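Local atomic coordinates of Beta2-bungarotoxin (Bungarus multicinctus, PDB entry 1BUN), a protein that forms the Kunitz-type subunit of a two-chain snake-venom neurotoxin and, disulfide-linked to a phospholipase A2 chain, probably targets the toxin to potassium channels of nerve terminals. Residues K2-C7 and R54-E59; A22-P27 and N43-K48; K9-K14 and V33-G38. One frame throughout, in Å; residues are numbered along the deposited sequence.

Contact 1. Residues K2-C7 and R54-E59; sequences KRHPDC and RCECLE
R3 turns CG away from its own backbone N (chi1 -157°) and then runs straight from CG to NE, which delivers the guanidinium group side-on to the last turn of the helix carrying C57. There NE and NH2 converge on a single atom, C57 O, at 2.8 Å from NE and 2.6 Å from NH2. Both bonds are bent: the oxygen sits slightly off the guanidinium plane, and NE approaches it from above the carbonyl plane while NH2 lies within that plane. CG of E59 lies over one face of the guanidinium and CB of C7 over the other. The E59 carboxylate makes a long salt bridge to R3, with OE2 3.6 Å from R3 NH2 and no N-H directed at it; OE2 has a stronger partner in the hydroxyl of Y25.

One residue along, the backbone takes over. H4 N gives a nearly straight bond (178°) to E56 O, 2.9 Å away, and K2 O is joined to C55 O by a bridging water. Three successive carbonyls at the C-terminal end of the helix are thus met by the chain start, and the charge of R3 would probably suit that end of the helix dipole. The loop itself folds as a type I turn from H4 to C7, with D6 N bonded to H4 ND1 at 2.9 Å. C7 at its close forms the disulfide to C57, SG to SG 2.0 Å, which is the Kunitz-fold bond tying the two chain ends together.

R3 NH1 makes a salt bridge to D8. C55 is disulfide-bonded to the chain of the other protein. Strand 20-26 packs against the contact through Y25, which touches R3, C7, C57 and L58, while F47 of the loop leading to helix 50-57 lies against E56 and C57.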
ATOM      1  N   LYS B   2       4.310   2.883   6.887  1.00 38.68           N
ATOM      2  CA  LYS B   2       5.026   2.984   8.148  1.00 38.67           C
ATOM      3  C   LYS B   2       4.025   3.163   9.276  1.00 37.45           C
ATOM      4  O   LYS B   2       2.849   3.466   9.032  1.00 37.04           O
ATOM      5  CB  LYS B   2       6.005   4.160   8.104  1.00 41.04           C
ATOM      6  CG  LYS B   2       7.182   3.918   7.172  1.00 45.43           C
ATOM      7  CD  LYS B   2       8.055   5.150   6.948  1.00 48.59           C
ATOM      8  CE  LYS B   2       7.491   6.117   5.911  1.00 47.88           C
ATOM      9  NZ  LYS B   2       6.408   6.956   6.483  1.00 49.66           N
ATOM     10  N   ARG B   3       4.485   2.942  10.505  1.00 35.92           N
ATOM     11  CA  ARG B   3       3.635   3.081  11.687  1.00 33.31           C
ATOM     12  C   ARG B   3       3.376   4.541  11.974  1.00 33.00           C
ATOM     13  O   ARG B   3       4.272   5.355  11.808  1.00 34.15           O
ATOM     14  CB  ARG B   3       4.299   2.451  12.892  1.00 29.64           C
ATOM     15  CG  ARG B   3       3.308   2.075  13.916  1.00 25.72           C
ATOM     16  CD  ARG B   3       3.976   1.523  15.108  1.00 25.05           C
ATOM     17  NE  ARG B   3       3.002   1.148  16.121  1.00 24.94           N
ATOM     18  CZ  ARG B   3       2.973   1.646  17.348  1.00 26.23           C
ATOM     19  NH1 ARG B   3       3.858   2.569  17.727  1.00 26.70           N
ATOM     20  NH2 ARG B   3       2.131   1.135  18.226  1.00 28.90           N
ATOM     21  N   HIS B   4       2.160   4.889  12.386  1.00 32.74           N
ATOM     22  CA  HIS B   4       1.869   6.293  12.660  1.00 30.35           C
ATOM     23  C   HIS B   4       2.772   6.798  13.780  1.00 30.27           C
ATOM     24  O   HIS B   4       2.893   6.174  14.831  1.00 31.35           O
ATOM     25  CB  HIS B   4       0.401   6.504  13.032  1.00 27.39           C
ATOM     26  CG  HIS B   4      -0.025   7.939  12.975  1.00 25.88           C
ATOM     27  ND1 HIS B   4       0.258   8.805  13.998  1.00 25.49           N
ATOM     28  CD2 HIS B   4      -0.519   8.641  11.922  1.00 25.55           C
ATOM     29  CE1 HIS B   4      -0.051  10.009  13.548  1.00 24.92           C
ATOM     30  NE2 HIS B   4      -0.522   9.959  12.299  1.00 24.85           N
ATOM     31  N   PRO B   5       3.459   7.912  13.552  1.00 29.87           N
ATOM     32  CA  PRO B   5       4.341   8.448  14.582  1.00 30.34           C
ATOM     33  C   PRO B   5       3.699   8.865  15.904  1.00 31.05           C
ATOM     34  O   PRO B   5       4.411   9.047  16.892  1.00 33.27           O
ATOM     35  CB  PRO B   5       4.994   9.637  13.878  1.00 30.49           C
ATOM     36  CG  PRO B   5       3.982  10.029  12.845  1.00 30.45           C
ATOM     37  CD  PRO B   5       3.579   8.691  12.314  1.00 30.75           C
ATOM     38  N   ASP B   6       2.378   8.979  15.966  1.00 29.92           N
ATOM     39  CA  ASP B   6       1.751   9.417  17.216  1.00 28.86           C
ATOM     40  C   ASP B   6       1.031   8.338  18.013  1.00 28.71           C
ATOM     41  O   ASP B   6       0.513   8.593  19.098  1.00 29.45           O
ATOM     42  CB  ASP B   6       0.818  10.596  16.935  1.00 28.23           C
ATOM     43  CG  ASP B   6       1.562  11.799  16.353  1.00 29.95           C
ATOM     44  OD1 ASP B   6       2.662  12.116  16.872  1.00 30.87           O
ATOM     45  OD2 ASP B   6       1.065  12.432  15.387  1.00 28.58           O
ATOM     46  N   CYS B   7       1.090   7.111  17.525  1.00 27.67           N
ATOM     47  CA  CYS B   7       0.415   5.979  18.147  1.00 27.06           C
ATOM     48  C   CYS B   7       0.590   5.752  19.647  1.00 28.10           C
ATOM     49  O   CYS B   7      -0.200   5.028  20.263  1.00 28.22           O
ATOM     50  CB  CYS B   7       0.758   4.695  17.383  1.00 23.77           C
ATOM     51  SG  CYS B   7       0.091   4.705  15.697  1.00 21.15           S
ATOM     52  N   ARG B  54      -5.961   0.077  14.041  1.00 21.62           N
ATOM     53  CA  ARG B  54      -5.053  -1.065  14.154  1.00 22.43           C
ATOM     54  C   ARG B  54      -4.063  -0.917  13.024  1.00 23.93           C
ATOM     55  O   ARG B  54      -2.849  -0.861  13.223  1.00 24.19           O
ATOM     56  CB  ARG B  54      -5.780  -2.386  13.981  1.00 24.54           C
ATOM     57  CG  ARG B  54      -7.116  -2.465  14.642  1.00 29.43           C
ATOM     58  CD  ARG B  54      -7.501  -3.885  14.844  1.00 34.40           C
ATOM     59  NE  ARG B  54      -6.761  -4.467  15.955  1.00 40.17           N
ATOM     60  CZ  ARG B  54      -7.195  -4.459  17.218  1.00 43.76           C
ATOM     61  NH1 ARG B  54      -8.375  -3.890  17.521  1.00 44.40           N
ATOM     62  NH2 ARG B  54      -6.449  -5.020  18.179  1.00 44.44           N
ATOM     63  N   CYS B  55      -4.625  -0.727  11.838  1.00 26.33           N
ATOM     64  CA  CYS B  55      -3.867  -0.549  10.614  1.00 26.20           C
ATOM     65  C   CYS B  55      -2.686   0.384  10.786  1.00 25.52           C
ATOM     66  O   CYS B  55      -1.580   0.077  10.347  1.00 26.35           O
ATOM     67  CB  CYS B  55      -4.775   0.031   9.543  1.00 26.31           C
ATOM     68  SG  CYS B  55      -4.041  -0.023   7.891  1.00 30.23           S
ATOM     69  N   GLU B  56      -2.937   1.518  11.435  1.00 25.35           N
ATOM     70  CA  GLU B  56      -1.930   2.546  11.633  1.00 26.11           C
ATOM     71  C   GLU B  56      -1.007   2.355  12.816  1.00 27.22           C
ATOM     72  O   GLU B  56       0.125   2.851  12.791  1.00 26.80           O
ATOM     73  CB  GLU B  56      -2.602   3.918  11.797  1.00 26.41           C
ATOM     74  CG  GLU B  56      -3.269   4.490  10.585  1.00 27.86           C
ATOM     75  CD  GLU B  56      -2.350   5.377   9.784  1.00 29.32           C
ATOM     76  OE1 GLU B  56      -1.227   4.948   9.454  1.00 32.43           O
ATOM     77  OE2 GLU B  56      -2.757   6.504   9.456  1.00 30.12           O
ATOM     78  N   CYS B  57      -1.474   1.627  13.830  1.00 28.85           N
ATOM     79  CA  CYS B  57      -0.712   1.476  15.064  1.00 29.84           C
ATOM     80  C   CYS B  57      -0.348   0.122  15.607  1.00 32.14           C
ATOM     81  O   CYS B  57       0.492   0.042  16.511  1.00 31.67           O
ATOM     82  CB  CYS B  57      -1.427   2.202  16.203  1.00 26.71           C
ATOM     83  SG  CYS B  57      -1.759   3.939  15.890  1.00 21.03           S
ATOM     84  N   LEU B  58      -1.014  -0.925  15.159  1.00 35.30           N
ATOM     85  CA  LEU B  58      -0.695  -2.235  15.698  1.00 40.59           C
ATOM     86  C   LEU B  58       0.789  -2.559  15.524  1.00 43.86           C
ATOM     87  O   LEU B  58       1.370  -2.344  14.464  1.00 43.25           O
ATOM     88  CB  LEU B  58      -1.617  -3.316  15.124  1.00 41.39           C
ATOM     89  CG  LEU B  58      -2.387  -4.148  16.168  1.00 41.51           C
ATOM     90  CD1 LEU B  58      -2.857  -3.304  17.317  1.00 43.07           C
ATOM     91  CD2 LEU B  58      -3.569  -4.822  15.515  1.00 42.92           C
ATOM     92  N   GLU B  59       1.418  -2.918  16.640  1.00 49.37           N
ATOM     93  CA  GLU B  59       2.838  -3.256  16.683  1.00 54.67           C
ATOM     94  C   GLU B  59       3.078  -4.692  16.237  1.00 57.35           C
ATOM     95  O   GLU B  59       2.563  -5.630  16.843  1.00 57.38           O
ATOM     96  CB  GLU B  59       3.364  -3.075  18.104  1.00 55.95           C
ATOM     97  CG  GLU B  59       3.113  -1.693  18.685  1.00 59.25           C
ATOM     98  CD  GLU B  59       3.534  -1.594  20.139  1.00 61.68           C
ATOM     99  OE1 GLU B  59       4.672  -2.013  20.445  1.00 62.71           O
ATOM    100  OE2 GLU B  59       2.721  -1.130  20.977  1.00 61.09           O
TER
HETATM  101  O   HOH W   1       0.735   1.062   9.137  1.00 26.98           O

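Contact 2. Residues A22-P27 and N43-K48; sequences AFYYKP and NGNHFK
F23 O accepts from F47 N at 2.7 Å, nearly along the C=O axis, and is also approached by the CA-H of H46, with CA 3.2 Å away. The reciprocal bond, F23 N to F47 O, measures 3.0 Å, so F23 and F47 make a single antiparallel hydrogen-bonded bridge. It joins the loop after the Kunitz hairpin to strand 20-26, along the edge that strand 31-37 leaves unoccupied.

Where the bridge stops, a side chain continues the pairing. N45 has CG anti to its backbone N (chi1 -171°), which lays the amide alongside Y25 and lets it imitate a strand peptide. OD1 takes the N-H of Y25 at 2.7 Å, in the carbonyl plane and on a lone pair. ND2 in turn donates to Y25 O at 3.2 Å, with that oxygen close to the amide plane. Held by two bonds, the buried amide can hardly rotate, and ND2 has a further acceptor in K9 O. The backbone of N45 is fixed as well, being the centre of an inverse gamma turn and giving its N-H to N43 OD1 in an Asx turn.

The F47 ring reaches helix 50-57 at L52, C53 and C57. The F23 ring meets the loop by its edge: CE1 lies 3.6 Å from K48 O.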
ATOM      1  N   ALA B  22     -14.080   8.430  18.445  1.00 17.78           N
ATOM      2  CA  ALA B  22     -12.973   8.004  17.641  1.00 16.07           C
ATOM      3  C   ALA B  22     -12.160   6.987  18.468  1.00 16.02           C
ATOM      4  O   ALA B  22     -12.519   6.670  19.604  1.00 15.67           O
ATOM      5  CB  ALA B  22     -12.135   9.219  17.206  1.00 11.73           C
ATOM      6  N   PHE B  23     -11.151   6.379  17.858  1.00 16.03           N
ATOM      7  CA  PHE B  23     -10.338   5.414  18.573  1.00 15.15           C
ATOM      8  C   PHE B  23      -8.951   5.923  18.518  1.00 15.83           C
ATOM      9  O   PHE B  23      -8.590   6.673  17.605  1.00 16.48           O
ATOM     10  CB  PHE B  23     -10.385   4.038  17.939  1.00 13.80           C
ATOM     11  CG  PHE B  23     -11.774   3.545  17.678  1.00 13.11           C
ATOM     12  CD1 PHE B  23     -12.573   4.157  16.737  1.00 10.79           C
ATOM     13  CD2 PHE B  23     -12.278   2.484  18.374  1.00 12.18           C
ATOM     14  CE1 PHE B  23     -13.849   3.715  16.507  1.00 11.81           C
ATOM     15  CE2 PHE B  23     -13.546   2.049  18.139  1.00 11.63           C
ATOM     16  CZ  PHE B  23     -14.336   2.668  17.201  1.00 11.28           C
ATOM     17  N   TYR B  24      -8.207   5.573  19.551  1.00 16.36           N
ATOM     18  CA  TYR B  24      -6.837   5.964  19.687  1.00 15.91           C
ATOM     19  C   TYR B  24      -6.106   4.714  20.100  1.00 16.96           C
ATOM     20  O   TYR B  24      -6.733   3.764  20.579  1.00 17.37           O
ATOM     21  CB  TYR B  24      -6.730   6.999  20.779  1.00 14.27           C
ATOM     22  CG  TYR B  24      -6.965   6.480  22.168  1.00 13.30           C
ATOM     23  CD1 TYR B  24      -8.246   6.315  22.678  1.00 14.47           C
ATOM     24  CD2 TYR B  24      -5.901   6.284  23.017  1.00 15.20           C
ATOM     25  CE1 TYR B  24      -8.432   5.990  24.014  1.00 14.08           C
ATOM     26  CE2 TYR B  24      -6.072   5.961  24.323  1.00 15.25           C
ATOM     27  CZ  TYR B  24      -7.327   5.823  24.828  1.00 14.40           C
ATOM     28  OH  TYR B  24      -7.423   5.602  26.185  1.00 18.58           O
ATOM     29  N   TYR B  25      -4.793   4.698  19.945  1.00 17.81           N
ATOM     30  CA  TYR B  25      -4.047   3.517  20.324  1.00 20.17           C
ATOM     31  C   TYR B  25      -3.546   3.618  21.751  1.00 21.60           C
ATOM     32  O   TYR B  25      -3.033   4.661  22.167  1.00 21.45           O
ATOM     33  CB  TYR B  25      -2.873   3.280  19.359  1.00 19.78           C
ATOM     34  CG  TYR B  25      -2.096   2.019  19.650  1.00 18.30           C
ATOM     35  CD1 TYR B  25      -2.666   0.764  19.458  1.00 17.03           C
ATOM     36  CD2 TYR B  25      -0.806   2.084  20.157  1.00 17.62           C
ATOM     37  CE1 TYR B  25      -1.967  -0.400  19.768  1.00 16.72           C
ATOM     38  CE2 TYR B  25      -0.111   0.937  20.466  1.00 16.84           C
ATOM     39  CZ  TYR B  25      -0.693  -0.294  20.270  1.00 17.56           C
ATOM     40  OH  TYR B  25       0.037  -1.420  20.556  1.00 19.98           O
ATOM     41  N   LYS B  26      -3.749   2.554  22.517  1.00 23.48           N
ATOM     42  CA  LYS B  26      -3.262   2.531  23.874  1.00 26.74           C
ATOM     43  C   LYS B  26      -2.061   1.565  23.939  1.00 29.64           C
ATOM     44  O   LYS B  26      -2.217   0.344  23.791  1.00 30.94           O
ATOM     45  CB  LYS B  26      -4.350   2.100  24.853  1.00 25.65           C
ATOM     46  CG  LYS B  26      -4.049   2.607  26.242  1.00 28.72           C
ATOM     47  CD  LYS B  26      -4.893   2.009  27.355  1.00 32.28           C
ATOM     48  CE  LYS B  26      -4.852   2.923  28.601  1.00 32.82           C
ATOM     49  NZ  LYS B  26      -5.540   4.261  28.362  1.00 35.47           N
ATOM     50  N   PRO B  27      -0.840   2.105  24.087  1.00 31.60           N
ATOM     51  CA  PRO B  27       0.347   1.247  24.162  1.00 33.38           C
ATOM     52  C   PRO B  27       0.300   0.207  25.275  1.00 34.81           C
ATOM     53  O   PRO B  27       0.613  -0.948  25.046  1.00 36.01           O
ATOM     54  CB  PRO B  27       1.491   2.244  24.344  1.00 33.30           C
ATOM     55  CG  PRO B  27       0.833   3.512  24.798  1.00 32.89           C
ATOM     56  CD  PRO B  27      -0.456   3.525  24.048  1.00 32.84           C
ATOM     57  N   ASN B  43      -2.542  15.997  18.188  1.00 21.72           N
ATOM     58  CA  ASN B  43      -1.711  14.907  17.715  1.00 20.07           C
ATOM     59  C   ASN B  43      -2.647  14.050  16.907  1.00 20.73           C
ATOM     60  O   ASN B  43      -3.856  14.150  17.106  1.00 22.85           O
ATOM     61  CB  ASN B  43      -1.061  14.120  18.872  1.00 18.86           C
ATOM     62  CG  ASN B  43      -2.033  13.231  19.648  1.00 18.48           C
ATOM     63  OD1 ASN B  43      -3.045  12.768  19.135  1.00 16.89           O
ATOM     64  ND2 ASN B  43      -1.684  12.948  20.891  1.00 17.00           N
ATOM     65  N   GLY B  44      -2.110  13.153  16.081  1.00 18.93           N
ATOM     66  CA  GLY B  44      -2.951  12.325  15.244  1.00 18.04           C
ATOM     67  C   GLY B  44      -3.367  10.963  15.749  1.00 18.36           C
ATOM     68  O   GLY B  44      -3.765  10.120  14.942  1.00 19.41           O
ATOM     69  N   ASN B  45      -3.277  10.721  17.054  1.00 17.21           N
ATOM     70  CA  ASN B  45      -3.672   9.433  17.623  1.00 16.00           C
ATOM     71  C   ASN B  45      -5.170   9.537  17.853  1.00 16.63           C
ATOM     72  O   ASN B  45      -5.637   9.881  18.953  1.00 17.30           O
ATOM     73  CB  ASN B  45      -2.937   9.155  18.950  1.00 15.53           C
ATOM     74  CG  ASN B  45      -3.147   7.733  19.458  1.00 17.13           C
ATOM     75  OD1 ASN B  45      -3.895   6.958  18.863  1.00 20.69           O
ATOM     76  ND2 ASN B  45      -2.499   7.383  20.556  1.00 14.78           N
ATOM     77  N   HIS B  46      -5.899   9.444  16.749  1.00 17.19           N
ATOM     78  CA  HIS B  46      -7.358   9.493  16.733  1.00 16.71           C
ATOM     79  C   HIS B  46      -7.793   9.077  15.333  1.00 17.35           C
ATOM     80  O   HIS B  46      -7.451   9.723  14.338  1.00 18.42           O
ATOM     81  CB  HIS B  46      -7.896  10.889  17.109  1.00 13.41           C
ATOM     82  CG  HIS B  46      -7.463  11.991  16.188  1.00 12.02           C
ATOM     83  ND1 HIS B  46      -8.050  12.262  14.972  1.00 11.11           N
ATOM     84  CD2 HIS B  46      -6.500  12.936  16.347  1.00 10.74           C
ATOM     85  CE1 HIS B  46      -7.443  13.333  14.448  1.00  9.97           C
ATOM     86  NE2 HIS B  46      -6.493  13.778  15.250  1.00 10.56           N
ATOM     87  N   PHE B  47      -8.545   7.996  15.235  1.00 17.02           N
ATOM     88  CA  PHE B  47      -8.950   7.540  13.914  1.00 18.94           C
ATOM     89  C   PHE B  47     -10.449   7.242  13.877  1.00 18.79           C
ATOM     90  O   PHE B  47     -11.010   6.815  14.880  1.00 19.24           O
ATOM     91  CB  PHE B  47      -8.101   6.294  13.514  1.00 20.53           C
ATOM     92  CG  PHE B  47      -6.633   6.403  13.889  1.00 19.47           C
ATOM     93  CD1 PHE B  47      -6.207   6.112  15.179  1.00 20.18           C
ATOM     94  CD2 PHE B  47      -5.705   6.874  12.987  1.00 20.65           C
ATOM     95  CE1 PHE B  47      -4.876   6.296  15.571  1.00 20.04           C
ATOM     96  CE2 PHE B  47      -4.360   7.066  13.374  1.00 22.24           C
ATOM     97  CZ  PHE B  47      -3.954   6.774  14.674  1.00 20.12           C
ATOM     98  N   LYS B  48     -11.084   7.449  12.725  1.00 19.38           N
ATOM     99  CA  LYS B  48     -12.514   7.199  12.565  1.00 21.02           C
ATOM    100  C   LYS B  48     -12.927   5.824  13.041  1.00 21.03           C
ATOM    101  O   LYS B  48     -14.068   5.641  13.422  1.00 21.87           O
ATOM    102  CB  LYS B  48     -12.960   7.262  11.106  1.00 26.22           C
ATOM    103  CG  LYS B  48     -12.306   8.280  10.190  1.00 32.88           C
ATOM    104  CD  LYS B  48     -12.666   7.943   8.722  1.00 36.00           C
ATOM    105  CE  LYS B  48     -11.883   8.805   7.717  1.00 37.44           C
ATOM    106  NZ  LYS B  48     -10.440   8.442   7.640  1.00 35.90           N
TER

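Contact 3. Residues K9-K14 and V33-G38; sequences KPPDTK and VQFRYG
The segment leading into the loop that in inhibitory Kunitz domains binds the protease runs beside strand 31-37, and P11 and F35 bring the two together. CB of P11 sits over one face of the F35 ring, 3.4 Å from CE2. The ring stands there because F35 CG is placed between the backbone N and the carbonyl carbon (chi1 81°). The methyl of T13 arrives at the ring edge, in its plane, with CG2 4.0 Å from F35 CD2. F35 also makes an edge-to-face pair with Y24, so it is wedged between the loop and the neighbouring strand.

Further along, backbone oxygens of the loop replace side chains as the contact groups. D12 O lies 3.6 Å from CD1 of the Y37 ring, which itself stacks on H46. D12 shapes the loop through an Asx turn, its OD1 taking the N-H of K14 at 3.0 Å, while its other oxygen, OD2, reaches the backbone N of G42.

No direct conventional hydrogen bond joins the two segments; water makes the polar link. One molecule donates to both T13 O and R36 O, at 3.0 Å from the former and 2.9 Å from the latter. Another sits close to the carbonyls of D12 and K14, with G38 N a weak donor to it. At G38, which has no side chain to stand between the segments, the CA-H points toward K14 O, with CA 3.4 Å from that oxygen.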
ATOM      1  N   LYS B   9       1.148   8.469  21.927  1.00 29.39           N
ATOM      2  CA  LYS B   9       0.982   9.718  22.655  1.00 28.61           C
ATOM      3  C   LYS B   9      -0.405   9.669  23.275  1.00 29.02           C
ATOM      4  O   LYS B   9      -1.246   8.864  22.846  1.00 30.56           O
ATOM      5  CB  LYS B   9       1.095  10.887  21.691  1.00 28.77           C
ATOM      6  CG  LYS B   9       2.487  11.025  21.139  1.00 31.01           C
ATOM      7  CD  LYS B   9       2.562  12.095  20.113  1.00 35.56           C
ATOM      8  CE  LYS B   9       4.003  12.433  19.815  1.00 38.99           C
ATOM      9  NZ  LYS B   9       4.090  13.447  18.717  1.00 44.40           N
ATOM     10  N   PRO B  10      -0.671  10.486  24.311  1.00 27.14           N
ATOM     11  CA  PRO B  10      -2.021  10.380  24.855  1.00 24.51           C
ATOM     12  C   PRO B  10      -3.013  11.052  23.898  1.00 22.67           C
ATOM     13  O   PRO B  10      -2.652  11.980  23.186  1.00 20.48           O
ATOM     14  CB  PRO B  10      -1.890  11.057  26.217  1.00 24.53           C
ATOM     15  CG  PRO B  10      -0.898  12.112  25.962  1.00 25.45           C
ATOM     16  CD  PRO B  10       0.143  11.422  25.107  1.00 26.73           C
ATOM     17  N   PRO B  11      -4.234  10.494  23.786  1.00 21.74           N
ATOM     18  CA  PRO B  11      -5.284  11.009  22.919  1.00 21.27           C
ATOM     19  C   PRO B  11      -5.681  12.414  23.348  1.00 21.09           C
ATOM     20  O   PRO B  11      -5.877  12.665  24.536  1.00 22.57           O
ATOM     21  CB  PRO B  11      -6.418   9.999  23.149  1.00 20.59           C
ATOM     22  CG  PRO B  11      -6.235   9.606  24.567  1.00 19.30           C
ATOM     23  CD  PRO B  11      -4.751   9.356  24.572  1.00 20.88           C
ATOM     24  N   ASP B  12      -5.844  13.311  22.382  1.00 20.01           N
ATOM     25  CA  ASP B  12      -6.206  14.687  22.677  1.00 20.68           C
ATOM     26  C   ASP B  12      -7.718  14.837  22.920  1.00 20.69           C
ATOM     27  O   ASP B  12      -8.521  14.914  21.978  1.00 20.13           O
ATOM     28  CB  ASP B  12      -5.671  15.598  21.548  1.00 22.24           C
ATOM     29  CG  ASP B  12      -6.045  17.049  21.716  1.00 24.01           C
ATOM     30  OD1 ASP B  12      -6.835  17.381  22.620  1.00 28.08           O
ATOM     31  OD2 ASP B  12      -5.556  17.882  20.930  1.00 25.21           O
ATOM     32  N   THR B  13      -8.093  14.880  24.199  1.00 19.60           N
ATOM     33  CA  THR B  13      -9.487  15.024  24.597  1.00 19.13           C
ATOM     34  C   THR B  13      -9.975  16.475  24.773  1.00 20.26           C
ATOM     35  O   THR B  13     -11.111  16.670  25.217  1.00 20.44           O
ATOM     36  CB  THR B  13      -9.772  14.317  25.935  1.00 19.12           C
ATOM     37  OG1 THR B  13      -8.819  14.748  26.919  1.00 20.42           O
ATOM     38  CG2 THR B  13      -9.735  12.835  25.794  1.00 16.27           C
ATOM     39  N   LYS B  14      -9.148  17.484  24.469  1.00 21.08           N
ATOM     40  CA  LYS B  14      -9.579  18.878  24.652  1.00 22.76           C
ATOM     41  C   LYS B  14     -10.728  19.166  23.725  1.00 23.26           C
ATOM     42  O   LYS B  14     -10.967  18.381  22.804  1.00 25.00           O
ATOM     43  CB  LYS B  14      -8.427  19.861  24.448  1.00 23.98           C
ATOM     44  CG  LYS B  14      -7.350  19.688  25.517  1.00 26.69           C
ATOM     45  CD  LYS B  14      -6.253  20.705  25.470  1.00 27.47           C
ATOM     46  CE  LYS B  14      -5.287  20.437  26.642  1.00 32.91           C
ATOM     47  NZ  LYS B  14      -5.922  20.533  28.028  1.00 34.12           N
ATOM     48  N   VAL B  33      -8.694   1.851  21.478  1.00 32.73           N
ATOM     49  CA  VAL B  33      -9.905   1.878  22.286  1.00 31.89           C
ATOM     50  C   VAL B  33     -10.704   3.110  21.929  1.00 31.72           C
ATOM     51  O   VAL B  33     -10.141   4.053  21.359  1.00 32.60           O
ATOM     52  CB  VAL B  33      -9.605   1.793  23.804  1.00 30.76           C
ATOM     53  CG1 VAL B  33      -9.089   0.422  24.153  1.00 28.72           C
ATOM     54  CG2 VAL B  33      -8.589   2.810  24.208  1.00 30.78           C
ATOM     55  N   GLN B  34     -12.017   3.065  22.164  1.00 31.60           N
ATOM     56  CA  GLN B  34     -12.896   4.206  21.880  1.00 31.97           C
ATOM     57  C   GLN B  34     -12.758   5.340  22.914  1.00 29.27           C
ATOM     58  O   GLN B  34     -12.582   5.076  24.111  1.00 29.11           O
ATOM     59  CB  GLN B  34     -14.352   3.749  21.824  1.00 35.98           C
ATOM     60  CG  GLN B  34     -15.346   4.833  21.340  1.00 42.55           C
ATOM     61  CD  GLN B  34     -16.774   4.287  21.115  1.00 46.23           C
ATOM     62  OE1 GLN B  34     -17.664   5.008  20.626  1.00 44.57           O
ATOM     63  NE2 GLN B  34     -16.996   3.014  21.481  1.00 49.13           N
ATOM     64  N   PHE B  35     -12.802   6.591  22.445  1.00 26.23           N
ATOM     65  CA  PHE B  35     -12.708   7.762  23.326  1.00 22.59           C
ATOM     66  C   PHE B  35     -13.495   8.950  22.768  1.00 23.08           C
ATOM     67  O   PHE B  35     -13.963   8.911  21.621  1.00 22.74           O
ATOM     68  CB  PHE B  35     -11.250   8.148  23.622  1.00 18.88           C
ATOM     69  CG  PHE B  35     -10.583   8.963  22.548  1.00 14.84           C
ATOM     70  CD1 PHE B  35     -10.422   8.475  21.269  1.00 15.10           C
ATOM     71  CD2 PHE B  35     -10.067  10.208  22.836  1.00 13.92           C
ATOM     72  CE1 PHE B  35      -9.747   9.226  20.291  1.00 14.16           C
ATOM     73  CE2 PHE B  35      -9.392  10.955  21.856  1.00 11.47           C
ATOM     74  CZ  PHE B  35      -9.236  10.462  20.593  1.00 10.02           C
ATOM     75  N   ARG B  36     -13.710   9.970  23.601  1.00 22.24           N
ATOM     76  CA  ARG B  36     -14.450  11.153  23.178  1.00 21.11           C
ATOM     77  C   ARG B  36     -13.454  12.119  22.548  1.00 20.50           C
ATOM     78  O   ARG B  36     -12.678  12.751  23.257  1.00 21.07           O
ATOM     79  CB  ARG B  36     -15.149  11.806  24.383  1.00 20.59           C
ATOM     80  CG  ARG B  36     -16.266  10.975  25.036  1.00 18.59           C
ATOM     81  CD  ARG B  36     -16.997  11.754  26.156  1.00 18.45           C
ATOM     82  NE  ARG B  36     -18.279  12.300  25.687  1.00 22.60           N
ATOM     83  CZ  ARG B  36     -18.609  13.595  25.713  1.00 24.45           C
ATOM     84  NH1 ARG B  36     -17.774  14.504  26.200  1.00 27.70           N
ATOM     85  NH2 ARG B  36     -19.734  14.002  25.150  1.00 26.99           N
ATOM     86  N   TYR B  37     -13.408  12.163  21.223  1.00 20.37           N
ATOM     87  CA  TYR B  37     -12.481  13.061  20.505  1.00 20.43           C
ATOM     88  C   TYR B  37     -13.132  14.444  20.311  1.00 20.92           C
ATOM     89  O   TYR B  37     -14.259  14.534  19.798  1.00 21.78           O
ATOM     90  CB  TYR B  37     -12.107  12.473  19.131  1.00 18.62           C
ATOM     91  CG  TYR B  37     -11.156  13.343  18.350  1.00 16.77           C
ATOM     92  CD1 TYR B  37      -9.914  13.692  18.882  1.00 16.55           C
ATOM     93  CD2 TYR B  37     -11.503  13.858  17.105  1.00 16.91           C
ATOM     94  CE1 TYR B  37      -9.049  14.534  18.211  1.00 14.92           C
ATOM     95  CE2 TYR B  37     -10.631  14.709  16.412  1.00 13.98           C
ATOM     96  CZ  TYR B  37      -9.414  15.039  16.985  1.00 15.04           C
ATOM     97  OH  TYR B  37      -8.562  15.918  16.371  1.00 17.07           O
ATOM     98  N   GLY B  38     -12.408  15.509  20.659  1.00 20.73           N
ATOM     99  CA  GLY B  38     -12.946  16.849  20.547  1.00 19.78           C
ATOM    100  C   GLY B  38     -12.528  17.696  19.365  1.00 21.60           C
ATOM    101  O   GLY B  38     -12.855  18.876  19.325  1.00 23.14           O
TER
HETATM  102  O   HOH W   2      -9.415  16.996  20.940  1.00 18.61           O
HETATM  103  O   HOH W   3     -13.606  15.092  24.792  1.00 14.76           O

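In the fold
Contact 2 lies at the centre of the chain, with contacts 1 and 3 on opposite sides, their centres about 16 Å apart, against about 9 Å from contact 1 to contact 2 and about 7 Å from contact 2 to contact 3. A probable hydrogen bond, Y25 OH to E59 OE2 at 2.7 Å, joins it to contact 1, where Y25 also packs on R3. Toward contact 3 run N43 ND2 to P10 O, also 2.7 Å, and the hairpin pairing of A22 with F35. The disulfide of contact 1 closes a loop enclosing both other contacts. C55 is bonded to the phospholipase chain and K48 makes a salt bridge to it, whereas no other chain of the assembly touches contact 3.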